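Local coordinates for protein tumor necrosis factor ligand superfamily member 9 (Mus musculus, PDB 6MKB) that acts as a cytokine that binds the receptor TNFRSF9 (4-1BB) and induces proliferation of activated peripheral blood T cells, at residues Pro8-Leu13 and Gly160-Lys165. Numbering follows the deposited sequence.
Sequences PVFAKL and GLFLVK
Phe10 and Phe162 sit opposite each other as a non-hydrogen-bonded pair where the first and last strands of the TNF homology domain, a jelly-roll beta sandwich, run antiparallel. Their rings meet rim to rim, planes 32° apart, with Phe10 CD1 3.5 Å from Phe162 CD2. Phe162 CB lies in the plane of the Phe10 ring, at its edge. The Phe162 ring owes its place to a first torsion of 45°, which sets CG between the backbone N and the carbonyl carbon.

Side chains alternate between the two sides of a strand, and Ala11 and Leu161 accordingly point to the opposite side, where Ala11 CB approaches Leu161 CD1 at 4.2 Å; beyond the paired strands Val9 CB meets Leu163 CB at 3.8 Å. Leu43, on strand 43-46, packs against Val9, Ala11 and Leu161, towards the interior of the sandwich.

Ala11 and Leu161 exchange both backbone hydrogen bonds, that from Ala11 N reaching Leu161 O nearly head-on. Leu163 N adds a third, to Val9 O, at 3.1 Å.

Tyr61 on the neighbouring strand stacks on Phe162, whose ring also stacks on Phe162 of the second subunit, so this aromatic side joins the dimer interface. Past the last direct bond, one water accepts from Val9 N and donates to Leu163 O at 2.8 Å.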
ATOM      1  N   PRO B   8     -14.890 -13.814  -4.458  1.00 65.19           N
ATOM      2  CA  PRO B   8     -13.840 -13.305  -3.548  1.00 61.82           C
ATOM      3  C   PRO B   8     -14.373 -12.326  -2.499  1.00 60.67           C
ATOM      4  O   PRO B   8     -15.255 -11.523  -2.797  1.00 61.67           O
ATOM      5  CB  PRO B   8     -12.852 -12.615  -4.497  1.00 63.12           C
ATOM      6  CG  PRO B   8     -13.112 -13.269  -5.847  1.00 69.80           C
ATOM      7  CD  PRO B   8     -14.602 -13.432  -5.856  1.00 66.72           C
ATOM      8  N   VAL B   9     -13.865 -12.426  -1.259  1.00 51.68           N
ATOM      9  CA  VAL B   9     -14.261 -11.540  -0.168  1.00 48.71           C
ATOM     10  C   VAL B   9     -13.337 -10.340  -0.247  1.00 52.09           C
ATOM     11  O   VAL B   9     -12.126 -10.484  -0.071  1.00 51.65           O
ATOM     12  CB  VAL B   9     -14.250 -12.256   1.200  1.00 51.19           C
ATOM     13  CG1 VAL B   9     -14.548 -11.281   2.337  1.00 50.43           C
ATOM     14  CG2 VAL B   9     -15.234 -13.428   1.217  1.00 50.82           C
ATOM     15  N   PHE B  10     -13.895  -9.178  -0.639  1.00 48.73           N
ATOM     16  CA  PHE B  10     -13.155  -7.935  -0.868  1.00 47.19           C
ATOM     17  C   PHE B  10     -14.022  -6.718  -0.609  1.00 50.20           C
ATOM     18  O   PHE B  10     -15.210  -6.716  -0.925  1.00 50.01           O
ATOM     19  CB  PHE B  10     -12.626  -7.897  -2.342  1.00 49.82           C
ATOM     20  CG  PHE B  10     -11.862  -6.644  -2.751  1.00 50.78           C
ATOM     21  CD1 PHE B  10     -10.523  -6.484  -2.416  1.00 53.10           C
ATOM     22  CD2 PHE B  10     -12.485  -5.632  -3.472  1.00 52.38           C
ATOM     23  CE1 PHE B  10      -9.826  -5.330  -2.782  1.00 53.53           C
ATOM     24  CE2 PHE B  10     -11.784  -4.487  -3.849  1.00 54.70           C
ATOM     25  CZ  PHE B  10     -10.460  -4.344  -3.502  1.00 52.47           C
ATOM     26  N   ALA B  11     -13.402  -5.661  -0.078  1.00 47.32           N
ATOM     27  CA  ALA B  11     -14.031  -4.360   0.155  1.00 46.40           C
ATOM     28  C   ALA B  11     -13.027  -3.237  -0.080  1.00 49.45           C
ATOM     29  O   ALA B  11     -11.856  -3.384   0.252  1.00 49.08           O
ATOM     30  CB  ALA B  11     -14.586  -4.280   1.565  1.00 46.31           C
ATOM     31  N   LYS B  12     -13.484  -2.134  -0.668  1.00 46.38           N
ATOM     32  CA  LYS B  12     -12.706  -0.911  -0.881  1.00 45.81           C
ATOM     33  C   LYS B  12     -13.641   0.263  -0.713  1.00 50.42           C
ATOM     34  O   LYS B  12     -14.413   0.572  -1.623  1.00 51.95           O
ATOM     35  CB  LYS B  12     -11.977  -0.869  -2.244  1.00 48.78           C
ATOM     36  CG  LYS B  12     -10.964   0.278  -2.314  1.00 54.92           C
ATOM     37  CD  LYS B  12     -10.314   0.468  -3.689  1.00 51.40           C
ATOM     38  CE  LYS B  12      -9.685   1.840  -3.733  1.00 52.02           C
ATOM     39  NZ  LYS B  12      -8.861   2.052  -4.941  1.00 74.30           N
ATOM     40  N   LEU B  13     -13.621   0.860   0.484  1.00 46.08           N
ATOM     41  CA  LEU B  13     -14.443   2.012   0.867  1.00 45.68           C
ATOM     42  C   LEU B  13     -13.710   3.280   0.523  1.00 49.95           C
ATOM     43  O   LEU B  13     -12.491   3.285   0.550  1.00 50.51           O
ATOM     44  CB  LEU B  13     -14.802   1.979   2.373  1.00 44.70           C
ATOM     45  CG  LEU B  13     -15.442   0.686   2.891  1.00 48.95           C
ATOM     46  CD1 LEU B  13     -15.683   0.759   4.364  1.00 49.96           C
ATOM     47  CD2 LEU B  13     -16.723   0.361   2.179  1.00 47.93           C
ATOM     48  N   GLY B 160      -9.856  -0.730   2.940  1.00 43.97           N
ATOM     49  CA  GLY B 160     -10.451  -2.012   2.595  1.00 44.81           C
ATOM     50  C   GLY B 160      -9.679  -3.211   3.096  1.00 48.47           C
ATOM     51  O   GLY B 160      -8.739  -3.075   3.883  1.00 46.99           O
ATOM     52  N   LEU B 161     -10.089  -4.391   2.633  1.00 46.09           N
ATOM     53  CA  LEU B 161      -9.498  -5.687   2.976  1.00 46.26           C
ATOM     54  C   LEU B 161      -9.973  -6.748   2.027  1.00 50.32           C
ATOM     55  O   LEU B 161     -10.906  -6.525   1.242  1.00 51.00           O
ATOM     56  CB  LEU B 161      -9.766  -6.152   4.447  1.00 46.19           C
ATOM     57  CG  LEU B 161     -11.138  -5.887   5.132  1.00 50.77           C
ATOM     58  CD1 LEU B 161     -12.281  -6.467   4.382  1.00 51.59           C
ATOM     59  CD2 LEU B 161     -11.172  -6.498   6.478  1.00 50.76           C
ATOM     60  N   PHE B 162      -9.300  -7.895   2.079  1.00 46.45           N
ATOM     61  CA  PHE B 162      -9.657  -9.074   1.333  1.00 47.39           C
ATOM     62  C   PHE B 162      -9.225 -10.328   2.067  1.00 49.63           C
ATOM     63  O   PHE B 162      -8.168 -10.346   2.680  1.00 48.74           O
ATOM     64  CB  PHE B 162      -9.133  -9.066  -0.101  1.00 50.73           C
ATOM     65  CG  PHE B 162      -7.729  -8.658  -0.428  1.00 53.36           C
ATOM     66  CD1 PHE B 162      -6.703  -9.594  -0.432  1.00 58.73           C
ATOM     67  CD2 PHE B 162      -7.457  -7.379  -0.933  1.00 55.15           C
ATOM     68  CE1 PHE B 162      -5.411  -9.238  -0.879  1.00 60.19           C
ATOM     69  CE2 PHE B 162      -6.170  -7.027  -1.374  1.00 56.82           C
ATOM     70  CZ  PHE B 162      -5.163  -7.961  -1.367  1.00 55.66           C
ATOM     71  N   LEU B 163     -10.064 -11.376   2.015  1.00 46.36           N
ATOM     72  CA  LEU B 163      -9.775 -12.650   2.642  1.00 46.88           C
ATOM     73  C   LEU B 163      -8.765 -13.411   1.797  1.00 51.22           C
ATOM     74  O   LEU B 163      -9.038 -13.742   0.641  1.00 51.41           O
ATOM     75  CB  LEU B 163     -11.061 -13.466   2.874  1.00 47.63           C
ATOM     76  CG  LEU B 163     -10.917 -14.858   3.534  1.00 51.63           C
ATOM     77  CD1 LEU B 163     -10.190 -14.766   4.891  1.00 50.68           C
ATOM     78  CD2 LEU B 163     -12.287 -15.495   3.738  1.00 50.80           C
ATOM     79  N   VAL B 164      -7.604 -13.688   2.396  1.00 48.01           N
ATOM     80  CA  VAL B 164      -6.446 -14.366   1.805  1.00 48.88           C
ATOM     81  C   VAL B 164      -6.461 -15.861   2.178  1.00 53.29           C
ATOM     82  O   VAL B 164      -6.145 -16.720   1.357  1.00 53.75           O
ATOM     83  CB  VAL B 164      -5.159 -13.635   2.301  1.00 52.54           C
ATOM     84  CG1 VAL B 164      -3.914 -14.483   2.182  1.00 53.58           C
ATOM     85  CG2 VAL B 164      -4.978 -12.300   1.590  1.00 51.44           C
ATOM     86  N   LYS B 165      -6.798 -16.167   3.417  1.00 50.21           N
ATOM     87  CA  LYS B 165      -6.812 -17.540   3.884  1.00 51.00           C
ATOM     88  C   LYS B 165      -7.938 -17.732   4.918  1.00 55.47           C
ATOM     89  O   LYS B 165      -7.821 -17.231   6.039  1.00 53.90           O
ATOM     90  CB  LYS B 165      -5.427 -17.911   4.464  1.00 52.88           C
ATOM     91  CG  LYS B 165      -5.288 -19.346   4.931  1.00 68.21           C
ATOM     92  CD  LYS B 165      -3.932 -19.637   5.587  1.00 84.86           C
ATOM     93  CE  LYS B 165      -3.349 -18.700   6.646  1.00 84.83           C
ATOM     94  NZ  LYS B 165      -3.998 -18.825   7.969  1.00 85.47           N
TER
HETATM   95  O   HOH W   1     -11.541 -14.123  -0.594  1.00 54.82           O